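Local coordinates for protein glycoside hydrolase family 81 (Clostridium thermocellum, PDB 6FOP) that probably hydrolyses beta-1,3-glucans such as laminarin, as a family 81 glycoside hydrolase of the Clostridium thermocellum cellulosome, at residues 492-496 with 576-580; 569-575 with 612-618; 258-264 with 288-294. All coordinates share one frame; numbering follows the deposited sequence.

Interaction 1 (492-496 with 576-580); sequences ASSSE and INFLP. Unlike the reference sequence in segment 492-496: A492 (reference Glu).
I576 reaches 492-496 in two ways. Its CD1 lies 3.6 Å from CB of A492, an engineered alanine replacing a glutamate, and its carbonyl O takes the hydroxyl of S493 almost head-on (OG to O, 2.8 Å). The S493 side chain, chi1 -178°, turns OG onto I576 O and lets it also accept from E496 N, as the N-cap of helix 494-511. The N577 amide grips next: OD1 receives both S494 N (2.8 Å) and S494 OG (2.7 Å), while ND2, which also bonds Y551 OH, donates to A492 O from well above that carbonyl's plane. A water ties S494 OG to N577 O. F578 turns away and stacks on Y621. The carbonyl O of L579 accepts S495 OG at 2.7 Å. P580, behind a cis peptide bond, sets CD 3.7 Å from CG of E496, whose OE2 is hydrogen-bonded to the hydroxyls of Y340 and Y422. Three consecutive serines thus spend their hydroxyls on carbonyl oxygens, two of the backbone and one of a side-chain amide. They fasten a buried loop to a helix start, one that the replaced glutamate suggests borders the active site, and the backbone N-H groups of S494 and E496 are satisfied by side-chain oxygens.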
ATOM      1  N   ALA A 492      -6.959   6.322  -1.725  1.00 12.20           N
ATOM      2  CA  ALA A 492      -8.406   6.262  -1.418  1.00 12.41           C
ATOM      3  C   ALA A 492      -8.817   4.776  -1.337  1.00 12.01           C
ATOM      4  O   ALA A 492      -8.959   4.237  -0.244  1.00 12.82           O
ATOM      5  CB  ALA A 492      -9.193   7.083  -2.422  1.00 13.73           C
ATOM      6  N   SER A 493      -8.896   4.097  -2.481  1.00 12.53           N
ATOM      7  CA  SER A 493      -9.377   2.725  -2.499  1.00 12.67           C
ATOM      8  C   SER A 493      -8.317   1.694  -2.101  1.00 12.06           C
ATOM      9  O   SER A 493      -7.559   1.175  -2.945  1.00 13.56           O
ATOM     10  CB  SER A 493      -9.934   2.356  -3.867  1.00 13.35           C
ATOM     11  OG  SER A 493     -10.441   0.999  -3.819  1.00 12.93           O
ATOM     12  N   SER A 494      -8.297   1.331  -0.817  1.00 11.79           N
ATOM     13  CA  SER A 494      -7.465   0.212  -0.377  1.00 11.92           C
ATOM     14  C   SER A 494      -7.922  -1.120  -0.989  1.00 11.99           C
ATOM     15  O   SER A 494      -7.129  -2.028  -1.182  1.00 12.18           O
ATOM     16  CB  SER A 494      -7.411   0.094   1.153  1.00 12.22           C
ATOM     17  OG  SER A 494      -8.680  -0.225   1.699  1.00 12.62           O
ATOM     18  N   SER A 495      -9.217  -1.227  -1.267  1.00 11.62           N
ATOM     19  CA  SER A 495      -9.752  -2.456  -1.839  1.00 11.79           C
ATOM     20  C   SER A 495      -9.273  -2.680  -3.265  1.00 11.21           C
ATOM     21  O   SER A 495      -9.063  -3.835  -3.659  1.00 12.08           O
ATOM     22  CB  SER A 495     -11.286  -2.456  -1.707  1.00 12.45           C
ATOM     23  OG  SER A 495     -11.853  -1.188  -2.051  1.00 13.13           O
ATOM     24  N   GLU A 496      -9.076  -1.624  -4.064  1.00 11.24           N
ATOM     25  CA  GLU A 496      -8.450  -1.840  -5.377  1.00 11.70           C
ATOM     26  C   GLU A 496      -6.961  -2.237  -5.308  1.00 11.82           C
ATOM     27  O   GLU A 496      -6.471  -2.950  -6.181  1.00 13.28           O
ATOM     28  CB  GLU A 496      -8.652  -0.667  -6.339  1.00 11.96           C
ATOM     29  CG  GLU A 496     -10.038  -0.660  -6.949  1.00 12.72           C
ATOM     30  CD  GLU A 496     -10.249   0.336  -8.056  1.00 13.71           C
ATOM     31  OE1 GLU A 496      -9.506   1.341  -8.101  1.00 14.53           O
ATOM     32  OE2 GLU A 496     -11.203   0.136  -8.849  1.00 13.95           O
ATOM     33  N   ILE A 576     -16.054   2.931  -1.874  1.00 12.36           N
ATOM     34  CA  ILE A 576     -14.766   2.874  -2.556  1.00 13.31           C
ATOM     35  C   ILE A 576     -13.733   2.054  -1.804  1.00 12.61           C
ATOM     36  O   ILE A 576     -12.708   1.742  -2.386  1.00 13.72           O
ATOM     37  CB  ILE A 576     -14.158   4.260  -2.892  1.00 13.66           C
ATOM     38  CG1 ILE A 576     -13.844   5.094  -1.625  1.00 14.63           C
ATOM     39  CG2 ILE A 576     -15.047   5.039  -3.871  1.00 14.57           C
ATOM     40  CD1 ILE A 576     -12.572   5.899  -1.752  1.00 16.60           C
ATOM     41  N   ASN A 577     -13.954   1.747  -0.519  1.00 12.28           N
ATOM     42  CA  ASN A 577     -13.057   0.865   0.216  1.00 12.17           C
ATOM     43  C   ASN A 577     -13.568  -0.549   0.369  1.00 12.25           C
ATOM     44  O   ASN A 577     -13.021  -1.341   1.115  1.00 11.94           O
ATOM     45  CB  ASN A 577     -12.609   1.513   1.540  1.00 12.48           C
ATOM     46  CG  ASN A 577     -11.397   2.369   1.323  1.00 11.79           C
ATOM     47  OD1 ASN A 577     -10.298   1.838   1.129  1.00 12.80           O
ATOM     48  ND2 ASN A 577     -11.594   3.686   1.217  1.00 13.03           N
ATOM     49  N   PHE A 578     -14.664  -0.836  -0.336  1.00 12.87           N
ATOM     50  CA  PHE A 578     -15.143  -2.208  -0.461  1.00 12.45           C
ATOM     51  C   PHE A 578     -14.867  -2.771  -1.848  1.00 12.24           C
ATOM     52  O   PHE A 578     -14.407  -3.920  -1.975  1.00 12.90           O
ATOM     53  CB  PHE A 578     -16.656  -2.311  -0.184  1.00 12.52           C
ATOM     54  CG  PHE A 578     -17.137  -1.623   1.086  1.00 13.01           C
ATOM     55  CD1 PHE A 578     -16.325  -1.423   2.188  1.00 13.29           C
ATOM     56  CD2 PHE A 578     -18.450  -1.196   1.173  1.00 13.73           C
ATOM     57  CE1 PHE A 578     -16.803  -0.773   3.309  1.00 13.35           C
ATOM     58  CE2 PHE A 578     -18.934  -0.535   2.287  1.00 14.67           C
ATOM     59  CZ  PHE A 578     -18.104  -0.330   3.377  1.00 13.95           C
ATOM     60  N   LEU A 579     -15.171  -2.002  -2.892  1.00 12.58           N
ATOM     61  CA  LEU A 579     -15.121  -2.559  -4.245  1.00 13.18           C
ATOM     62  C   LEU A 579     -13.682  -2.593  -4.785  1.00 12.36           C
ATOM     63  O   LEU A 579     -12.849  -1.721  -4.450  1.00 13.27           O
ATOM     64  CB  LEU A 579     -16.090  -1.815  -5.159  1.00 14.62           C
ATOM     65  CG  LEU A 579     -15.678  -0.452  -5.692  1.00 15.73           C
ATOM     66  CD1 LEU A 579     -14.774  -0.569  -6.931  1.00 16.18           C
ATOM     67  CD2 LEU A 579     -16.933   0.347  -6.038  1.00 17.85           C
ATOM     68  N   PRO A 580     -13.351  -3.556  -5.642  1.00 12.15           N
ATOM     69  CA  PRO A 580     -14.223  -4.654  -6.049  1.00 12.06           C
ATOM     70  C   PRO A 580     -14.320  -5.712  -4.954  1.00 12.13           C
ATOM     71  O   PRO A 580     -13.328  -6.080  -4.337  1.00 13.91           O
ATOM     72  CB  PRO A 580     -13.517  -5.215  -7.278  1.00 12.74           C
ATOM     73  CG  PRO A 580     -12.065  -4.967  -6.988  1.00 12.67           C
ATOM     74  CD  PRO A 580     -12.008  -3.667  -6.232  1.00 13.91           C
TER
HETATM   75  O   HOH W   1     -10.544  -2.343   1.940  1.00 13.89           O
HETATM   76  O   HOH W   2     -10.593  -6.199  -3.806  1.00 14.30           O

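Interaction 2 (569-575 with 612-618); sequences TNSEKHG and PNWKDIQ. With NI (nickel (II) ion), chain B.
T569 and N613 share a very short hydrogen bond, OG1 to OD1 at 2.6 Å, made in the plane of the amide carbonyl and on one of its lone pairs. The other end of the same amide is used too: N613 ND2 donates to E572 OE2 (3.0 Å, 162°), with the acceptor lying in the amide plane. T569 N reaches that OE2 from the opposite face of the carboxylate, and E572 N donates back to T569 OG1, completing a capping box at the start of helix 570-575. OE1 of E572 is held by W566, so the carboxylate is anchored at both oxygens. S571 gives its hydroxyl to N613 O, OG to O at 2.8 Å; Q618 NE2 adds a weak bond to S571 O. Beyond this polar seam, E572 CG sits over the centre of the W614 six-membered ring, a CH-pi contact 3.8 Å from the centroid. At the ring's edge G575 C approaches CZ3 to 3.9 Å. On another side of the short helix, H574 NE2 binds nickel at 2.1 Å together with H562, E601 and E605, while N598 OD1 takes H574 ND1. Helix 570-575 is therefore joined through the nickel to helix 592-606, and through the N613 and W614 contacts to the beginning of helix 615-622.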
ATOM      1  N   THR A 569     -22.259  10.394  -3.088  1.00 17.52           N
ATOM      2  CA  THR A 569     -22.999  10.222  -1.858  1.00 16.59           C
ATOM      3  C   THR A 569     -22.082   9.598  -0.809  1.00 15.54           C
ATOM      4  O   THR A 569     -20.970   9.098  -1.119  1.00 15.74           O
ATOM      5  CB  THR A 569     -24.192   9.272  -2.034  1.00 16.39           C
ATOM      6  OG1 THR A 569     -23.686   7.966  -2.268  1.00 16.07           O
ATOM      7  CG2 THR A 569     -25.129   9.718  -3.180  1.00 17.31           C
ATOM      8  N   ASN A 570     -22.553   9.590   0.432  1.00 15.82           N
ATOM      9  CA  ASN A 570     -21.828   8.905   1.497  1.00 15.64           C
ATOM     10  C   ASN A 570     -21.800   7.385   1.309  1.00 15.34           C
ATOM     11  O   ASN A 570     -20.873   6.714   1.786  1.00 14.30           O
ATOM     12  CB  ASN A 570     -22.339   9.333   2.881  1.00 16.54           C
ATOM     13  CG  ASN A 570     -22.000  10.775   3.190  1.00 17.34           C
ATOM     14  OD1 ASN A 570     -22.829  11.704   3.055  1.00 21.75           O
ATOM     15  ND2 ASN A 570     -20.775  10.986   3.514  1.00 16.12           N
ATOM     16  N   SER A 571     -22.765   6.848   0.563  1.00 14.70           N
ATOM     17  CA  SER A 571     -22.672   5.455   0.130  1.00 13.90           C
ATOM     18  C   SER A 571     -21.460   5.221  -0.774  1.00 13.45           C
ATOM     19  O   SER A 571     -20.729   4.230  -0.593  1.00 14.00           O
ATOM     20  CB  SER A 571     -23.954   4.996  -0.529  1.00 14.40           C
ATOM     21  OG  SER A 571     -23.824   3.656  -0.943  1.00 15.75           O
ATOM     22  N   GLU A 572     -21.261   6.106  -1.752  1.00 13.60           N
ATOM     23  CA  GLU A 572     -20.055   6.043  -2.575  1.00 13.77           C
ATOM     24  C   GLU A 572     -18.776   6.230  -1.736  1.00 13.99           C
ATOM     25  O   GLU A 572     -17.805   5.499  -1.919  1.00 14.23           O
ATOM     26  CB  GLU A 572     -20.106   7.059  -3.721  1.00 14.71           C
ATOM     27  CG  GLU A 572     -21.193   6.715  -4.735  1.00 15.66           C
ATOM     28  CD  GLU A 572     -21.452   7.842  -5.695  1.00 16.93           C
ATOM     29  OE1 GLU A 572     -20.775   7.881  -6.741  1.00 19.37           O
ATOM     30  OE2 GLU A 572     -22.328   8.696  -5.391  1.00 18.01           O
ATOM     31  N   LYS A 573     -18.797   7.167  -0.783  1.00 13.67           N
ATOM     32  CA  LYS A 573     -17.613   7.396   0.017  1.00 14.00           C
ATOM     33  C   LYS A 573     -17.206   6.138   0.783  1.00 12.72           C
ATOM     34  O   LYS A 573     -16.017   5.809   0.852  1.00 14.36           O
ATOM     35  CB  LYS A 573     -17.804   8.566   0.979  1.00 14.06           C
ATOM     36  CG  LYS A 573     -17.963   9.908   0.289  1.00 15.82           C
ATOM     37  CD  LYS A 573     -18.045  11.058   1.273  1.00 17.78           C
ATOM     38  CE  LYS A 573     -18.382  12.350   0.553  1.00 21.66           C
ATOM     39  NZ  LYS A 573     -18.358  13.528   1.443  1.00 26.42           N
ATOM     40  N   HIS A 574     -18.176   5.424   1.350  1.00 13.64           N
ATOM     41  CA  HIS A 574     -17.910   4.157   2.042  1.00 12.87           C
ATOM     42  C   HIS A 574     -17.535   3.032   1.049  1.00 13.44           C
ATOM     43  O   HIS A 574     -16.599   2.258   1.295  1.00 13.39           O
ATOM     44  CB  HIS A 574     -19.139   3.777   2.878  1.00 13.96           C
ATOM     45  CG  HIS A 574     -19.205   4.499   4.184  1.00 13.30           C
ATOM     46  ND1 HIS A 574     -19.130   3.856   5.391  1.00 13.97           N
ATOM     47  CD2 HIS A 574     -19.265   5.814   4.467  1.00 14.39           C
ATOM     48  CE1 HIS A 574     -19.166   4.735   6.364  1.00 14.09           C
ATOM     49  NE2 HIS A 574     -19.258   5.930   5.830  1.00 14.19           N
ATOM     50  N   GLY A 575     -18.250   2.977  -0.082  1.00 12.72           N
ATOM     51  CA  GLY A 575     -18.101   1.869  -1.018  1.00 12.24           C
ATOM     52  C   GLY A 575     -16.762   1.796  -1.730  1.00 11.84           C
ATOM     53  O   GLY A 575     -16.368   0.701  -2.183  1.00 12.81           O
ATOM     54  N   PRO A 612     -28.705   5.263  -0.784  1.00 16.32           N
ATOM     55  CA  PRO A 612     -29.369   5.936  -1.923  1.00 16.82           C
ATOM     56  C   PRO A 612     -28.917   5.415  -3.283  1.00 16.67           C
ATOM     57  O   PRO A 612     -29.645   5.535  -4.274  1.00 19.46           O
ATOM     58  CB  PRO A 612     -28.975   7.405  -1.724  1.00 18.19           C
ATOM     59  CG  PRO A 612     -27.657   7.321  -1.021  1.00 18.56           C
ATOM     60  CD  PRO A 612     -27.836   6.194  -0.042  1.00 16.35           C
ATOM     61  N   ASN A 613     -27.697   4.891  -3.304  1.00 16.21           N
ATOM     62  CA  ASN A 613     -27.064   4.378  -4.490  1.00 15.56           C
ATOM     63  C   ASN A 613     -25.964   3.381  -4.094  1.00 13.73           C
ATOM     64  O   ASN A 613     -25.727   3.159  -2.902  1.00 14.23           O
ATOM     65  CB  ASN A 613     -26.563   5.512  -5.409  1.00 15.95           C
ATOM     66  CG  ASN A 613     -25.416   6.309  -4.831  1.00 16.10           C
ATOM     67  OD1 ASN A 613     -25.142   6.278  -3.630  1.00 18.25           O
ATOM     68  ND2 ASN A 613     -24.752   7.025  -5.697  1.00 17.44           N
ATOM     69  N   TRP A 614     -25.363   2.731  -5.084  1.00 14.23           N
ATOM     70  CA  TRP A 614     -24.453   1.595  -4.840  1.00 13.80           C
ATOM     71  C   TRP A 614     -25.033   0.594  -3.849  1.00 13.51           C
ATOM     72  O   TRP A 614     -24.339   0.036  -2.997  1.00 14.50           O
ATOM     73  CB  TRP A 614     -23.053   2.064  -4.420  1.00 13.65           C
ATOM     74  CG  TRP A 614     -22.251   2.651  -5.524  1.00 14.74           C
ATOM     75  CD1 TRP A 614     -22.666   2.994  -6.783  1.00 16.04           C
ATOM     76  CD2 TRP A 614     -20.843   2.986  -5.472  1.00 13.22           C
ATOM     77  NE1 TRP A 614     -21.618   3.504  -7.506  1.00 16.11           N
ATOM     78  CE2 TRP A 614     -20.499   3.538  -6.721  1.00 14.60           C
ATOM     79  CE3 TRP A 614     -19.865   2.875  -4.492  1.00 14.65           C
ATOM     80  CZ2 TRP A 614     -19.203   3.982  -7.019  1.00 15.68           C
ATOM     81  CZ3 TRP A 614     -18.578   3.309  -4.783  1.00 15.28           C
ATOM     82  CH2 TRP A 614     -18.266   3.864  -6.036  1.00 15.54           C
ATOM     83  N   LYS A 615     -26.341   0.322  -4.024  1.00 13.83           N
ATOM     84  CA  LYS A 615     -27.005  -0.607  -3.110  1.00 14.28           C
ATOM     85  C   LYS A 615     -26.421  -2.020  -3.221  1.00 13.31           C
ATOM     86  O   LYS A 615     -26.362  -2.742  -2.225  1.00 14.04           O
ATOM     87  CB  LYS A 615     -28.497  -0.700  -3.406  1.00 15.42           C
ATOM     88  CG  LYS A 615     -29.328   0.503  -2.995  1.00 17.61           C
ATOM     89  CD  LYS A 615     -30.802   0.227  -3.312  1.00 20.19           C
ATOM     90  CE  LYS A 615     -31.753   1.189  -2.630  1.00 24.33           C
ATOM     91  NZ  LYS A 615     -31.648   2.540  -3.228  1.00 27.42           N
ATOM     92  N   ASP A 616     -26.020  -2.418  -4.441  1.00 13.14           N
ATOM     93  CA  ASP A 616     -25.350  -3.722  -4.622  1.00 14.19           C
ATOM     94  C   ASP A 616     -24.083  -3.857  -3.768  1.00 13.33           C
ATOM     95  O   ASP A 616     -23.934  -4.814  -3.001  1.00 13.61           O
ATOM     96  CB  ASP A 616     -25.061  -4.065  -6.087  1.00 14.78           C
ATOM     97  CG  ASP A 616     -24.360  -2.964  -6.879  1.00 14.52           C
ATOM     98  OD1 ASP A 616     -24.210  -1.803  -6.408  1.00 14.47           O
ATOM     99  OD2 ASP A 616     -23.932  -3.282  -8.003  1.00 14.01           O
ATOM    100  N   ILE A 617     -23.197  -2.867  -3.877  1.00 13.98           N
ATOM    101  CA  ILE A 617     -21.947  -2.868  -3.107  1.00 14.11           C
ATOM    102  C   ILE A 617     -22.292  -2.873  -1.616  1.00 12.71           C
ATOM    103  O   ILE A 617     -21.694  -3.627  -0.835  1.00 13.42           O
ATOM    104  CB  ILE A 617     -21.107  -1.643  -3.448  1.00 14.80           C
ATOM    105  CG1 ILE A 617     -20.758  -1.560  -4.930  1.00 16.77           C
ATOM    106  CG2 ILE A 617     -19.846  -1.593  -2.609  1.00 15.60           C
ATOM    107  CD1 ILE A 617     -20.053  -2.736  -5.490  1.00 17.95           C
ATOM    108  N   GLN A 618     -23.251  -2.021  -1.208  1.00 12.62           N
ATOM    109  CA  GLN A 618     -23.571  -1.908   0.221  1.00 13.29           C
ATOM    110  C   GLN A 618     -24.229  -3.151   0.773  1.00 13.46           C
ATOM    111  O   GLN A 618     -23.991  -3.531   1.924  1.00 14.15           O
ATOM    112  CB  GLN A 618     -24.447  -0.696   0.500  1.00 14.21           C
ATOM    113  CG  GLN A 618     -23.740   0.623   0.270  1.00 14.92           C
ATOM    114  CD  GLN A 618     -22.618   0.860   1.244  1.00 14.21           C
ATOM    115  OE1 GLN A 618     -22.544   0.209   2.277  1.00 14.62           O
ATOM    116  NE2 GLN A 618     -21.773   1.845   0.939  1.00 15.66           N
TER
HETATM  117 NI    NI B 828     -19.154   7.693   6.904  1.00 14.81          NI

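Interaction 3 (258-264 with 288-294); sequences GTILALY and MKTIQGT
M288 lays its terminal methyl over the ring of Y264, with SD coming in obliquely, a Met-aromatic contact that closes one end of an antiparallel strand pair, 260-263 against 286-292. The pair belongs to a three-stranded sheet completed by 280-283. CE stands 3.8 Å from the ring centroid, over the face but offset toward the rim; a turn at chi3 (90°) carries it back there, where it also packs against A262 CB. The phenol end of Y264 bonds H56 and K129. L261 and I291 form a hydrogen-bonded pair with both bonds made, L261 N to I291 O at 3.0 Å and I291 N to L261 O at 2.9 Å. At L263 and K289 the bond from L263 N is good and the return one weak. Between them A262 and T290 form a non-hydrogen-bonded pair, their CA atoms 4.4 Å apart. One face carries L261, L263 and I291, with I291 CG1 3.9 Å from L261 CB; the L263 side chain crosses that of I291 at about a right angle, CD1 meeting CG1, and F296 touches all three. On the other face I260 and T290 lie side by side, and I260 also touches Y216 and Y217 of helix 211-220. Past the last pair, G293 adopts backbone angles suited to glycine, and its N donates to T259 O at 2.9 Å and 164°.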
ATOM      1  N   GLY A 258      23.638   0.652  17.354  1.00 15.14           N
ATOM      2  CA  GLY A 258      22.214   0.350  17.334  1.00 15.44           C
ATOM      3  C   GLY A 258      21.479   1.541  16.798  1.00 14.78           C
ATOM      4  O   GLY A 258      22.077   2.462  16.283  1.00 16.58           O
ATOM      5  N   THR A 259      20.156   1.504  16.905  1.00 14.10           N
ATOM      6  CA  THR A 259      19.336   2.659  16.616  1.00 14.42           C
ATOM      7  C   THR A 259      17.999   2.522  17.324  1.00 13.94           C
ATOM      8  O   THR A 259      17.758   1.531  18.047  1.00 14.76           O
ATOM      9  CB  THR A 259      19.185   2.920  15.098  1.00 14.71           C
ATOM     10  OG1 THR A 259      18.665   4.230  14.884  1.00 14.77           O
ATOM     11  CG2 THR A 259      18.272   1.924  14.408  1.00 14.81           C
ATOM     12  N   ILE A 260      17.209   3.584  17.225  1.00 13.46           N
ATOM     13  CA  ILE A 260      15.883   3.626  17.780  1.00 13.74           C
ATOM     14  C   ILE A 260      14.922   3.584  16.594  1.00 13.21           C
ATOM     15  O   ILE A 260      14.967   4.443  15.726  1.00 14.55           O
ATOM     16  CB  ILE A 260      15.652   4.902  18.607  1.00 14.51           C
ATOM     17  CG1 ILE A 260      16.638   5.005  19.769  1.00 15.42           C
ATOM     18  CG2 ILE A 260      14.212   4.937  19.125  1.00 14.78           C
ATOM     19  CD1 ILE A 260      16.629   6.351  20.487  1.00 15.90           C
ATOM     20  N   LEU A 261      14.081   2.555  16.556  1.00 14.12           N
ATOM     21  CA  LEU A 261      13.063   2.389  15.486  1.00 13.57           C
ATOM     22  C   LEU A 261      11.687   2.711  16.083  1.00 13.64           C
ATOM     23  O   LEU A 261      11.382   2.306  17.200  1.00 15.60           O
ATOM     24  CB  LEU A 261      13.094   0.999  14.879  1.00 14.24           C
ATOM     25  CG  LEU A 261      14.410   0.595  14.222  1.00 14.93           C
ATOM     26  CD1 LEU A 261      14.314  -0.872  13.813  1.00 16.51           C
ATOM     27  CD2 LEU A 261      14.677   1.469  13.007  1.00 16.13           C
ATOM     28  N   ALA A 262      10.917   3.465  15.325  1.00 13.32           N
ATOM     29  CA  ALA A 262       9.560   3.838  15.678  1.00 13.41           C
ATOM     30  C   ALA A 262       8.639   2.949  14.818  1.00 13.70           C
ATOM     31  O   ALA A 262       8.767   2.901  13.609  1.00 13.74           O
ATOM     32  CB  ALA A 262       9.303   5.319  15.402  1.00 14.31           C
ATOM     33  N   LEU A 263       7.645   2.360  15.482  1.00 13.24           N
ATOM     34  CA  LEU A 263       6.715   1.410  14.865  1.00 12.03           C
ATOM     35  C   LEU A 263       5.318   1.963  14.865  1.00 13.56           C
ATOM     36  O   LEU A 263       4.874   2.509  15.856  1.00 14.08           O
ATOM     37  CB  LEU A 263       6.709   0.087  15.648  1.00 12.82           C
ATOM     38  CG  LEU A 263       7.789  -0.927  15.316  1.00 13.03           C
ATOM     39  CD1 LEU A 263       9.203  -0.404  15.567  1.00 14.96           C
ATOM     40  CD2 LEU A 263       7.572  -2.205  16.127  1.00 14.52           C
ATOM     41  N   TYR A 264       4.639   1.810  13.731  1.00 13.05           N
ATOM     42  CA  TYR A 264       3.233   2.152  13.636  1.00 12.84           C
ATOM     43  C   TYR A 264       2.363   1.108  14.350  1.00 13.16           C
ATOM     44  O   TYR A 264       2.794  -0.055  14.533  1.00 13.64           O
ATOM     45  CB  TYR A 264       2.831   2.166  12.192  1.00 13.06           C
ATOM     46  CG  TYR A 264       3.405   3.241  11.299  1.00 13.14           C
ATOM     47  CD1 TYR A 264       3.105   4.584  11.498  1.00 13.08           C
ATOM     48  CD2 TYR A 264       4.263   2.920  10.241  1.00 12.04           C
ATOM     49  CE1 TYR A 264       3.561   5.559  10.618  1.00 13.01           C
ATOM     50  CE2 TYR A 264       4.686   3.881   9.339  1.00 11.87           C
ATOM     51  CZ  TYR A 264       4.360   5.200   9.535  1.00 12.39           C
ATOM     52  OH  TYR A 264       4.782   6.107   8.587  1.00 13.08           O
ATOM     53  N   MET A 288       3.026   5.867  17.823  1.00 14.62           N
ATOM     54  CA  MET A 288       4.196   5.098  17.407  1.00 14.90           C
ATOM     55  C   MET A 288       4.954   4.709  18.653  1.00 15.01           C
ATOM     56  O   MET A 288       5.310   5.573  19.453  1.00 15.49           O
ATOM     57  CB  MET A 288       5.101   5.863  16.430  1.00 14.87           C
ATOM     58  CG  MET A 288       4.460   6.063  15.074  1.00 15.31           C
ATOM     59  SD  MET A 288       5.510   6.875  13.858  1.00 15.55           S
ATOM     60  CE  MET A 288       6.339   5.473  13.088  1.00 14.62           C
ATOM     61  N   LYS A 289       5.176   3.419  18.829  1.00 14.29           N
ATOM     62  CA  LYS A 289       6.050   2.909  19.871  1.00 15.35           C
ATOM     63  C   LYS A 289       7.479   2.902  19.363  1.00 15.12           C
ATOM     64  O   LYS A 289       7.743   3.121  18.182  1.00 15.15           O
ATOM     65  CB  LYS A 289       5.604   1.517  20.350  1.00 14.84           C
ATOM     66  CG  LYS A 289       4.242   1.533  21.020  1.00 15.62           C
ATOM     67  CD  LYS A 289       3.942   0.165  21.653  1.00 16.47           C
ATOM     68  CE  LYS A 289       2.586   0.167  22.312  1.00 18.80           C
ATOM     69  NZ  LYS A 289       2.318  -1.166  22.925  1.00 20.73           N
ATOM     70  N   THR A 290       8.410   2.685  20.281  1.00 14.08           N
ATOM     71  CA  THR A 290       9.811   2.612  19.918  1.00 14.16           C
ATOM     72  C   THR A 290      10.458   1.351  20.451  1.00 14.56           C
ATOM     73  O   THR A 290      10.071   0.810  21.493  1.00 15.22           O
ATOM     74  CB  THR A 290      10.594   3.842  20.403  1.00 15.48           C
ATOM     75  OG1 THR A 290      10.515   3.974  21.828  1.00 16.64           O
ATOM     76  CG2 THR A 290      10.147   5.103  19.702  1.00 15.83           C
ATOM     77  N   ILE A 291      11.507   0.912  19.745  1.00 14.05           N
ATOM     78  CA  ILE A 291      12.337  -0.210  20.181  1.00 14.45           C
ATOM     79  C   ILE A 291      13.792   0.172  19.950  1.00 14.19           C
ATOM     80  O   ILE A 291      14.079   1.067  19.139  1.00 14.57           O
ATOM     81  CB  ILE A 291      12.033  -1.527  19.429  1.00 14.53           C
ATOM     82  CG1 ILE A 291      12.294  -1.374  17.920  1.00 15.64           C
ATOM     83  CG2 ILE A 291      10.579  -1.927  19.711  1.00 14.77           C
ATOM     84  CD1 ILE A 291      12.154  -2.654  17.167  1.00 17.09           C
ATOM     85  N   GLN A 292      14.672  -0.479  20.683  1.00 13.83           N
ATOM     86  CA  GLN A 292      16.101  -0.399  20.411  1.00 14.25           C
ATOM     87  C   GLN A 292      16.478  -1.580  19.562  1.00 15.20           C
ATOM     88  O   GLN A 292      16.247  -2.732  19.955  1.00 17.04           O
ATOM     89  CB  GLN A 292      16.905  -0.447  21.706  1.00 14.76           C
ATOM     90  CG  GLN A 292      18.417  -0.657  21.535  1.00 17.20           C
ATOM     91  CD  GLN A 292      19.079   0.328  20.653  1.00 18.85           C
ATOM     92  OE1 GLN A 292      19.854  -0.056  19.765  1.00 19.04           O
ATOM     93  NE2 GLN A 292      18.842   1.614  20.906  1.00 19.25           N
ATOM     94  N   GLY A 293      17.133  -1.296  18.453  1.00 16.45           N
ATOM     95  CA  GLY A 293      17.704  -2.351  17.634  1.00 18.20           C
ATOM     96  C   GLY A 293      17.764  -1.961  16.197  1.00 18.43           C
ATOM     97  O   GLY A 293      17.166  -0.950  15.776  1.00 22.97           O
ATOM     98  N   THR A 294      18.456  -2.787  15.433  1.00 16.21           N
ATOM     99  CA  THR A 294      18.543  -2.582  14.011  1.00 16.44           C
ATOM    100  C   THR A 294      17.579  -3.475  13.227  1.00 16.13           C
ATOM    101  O   THR A 294      17.534  -3.364  12.015  1.00 17.56           O
ATOM    102  CB  THR A 294      19.975  -2.807  13.522  1.00 18.08           C
ATOM    103  OG1 THR A 294      20.421  -4.093  13.956  1.00 21.98           O
ATOM    104  CG2 THR A 294      20.864  -1.691  14.061  1.00 20.11           C
TER

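Interactions 1 and 2 are neighbours in the six-hairpin domain, centres 12 Å apart, because 569-575 runs straight into 576-580. They touch through L579 CD2 and W614 CZ3 (3.6 Å), with F578 packing against I617 and Q618, so helix 615-622 backs the loop that interaction 1 fastens to helix 494-511. Interaction 1, with its engineered A492, is probably the contact nearest the active site. MPD, probably from the crystallisation liquor, lies about 4 Å from the S493 side chain; MPD is also found about 4 Å from that of W614. The nickel of interaction 2 is about 9 Å from the F578 side chain. Interaction 3 stands apart, its centre 31 Å from interaction 1 and 40 Å from interaction 2.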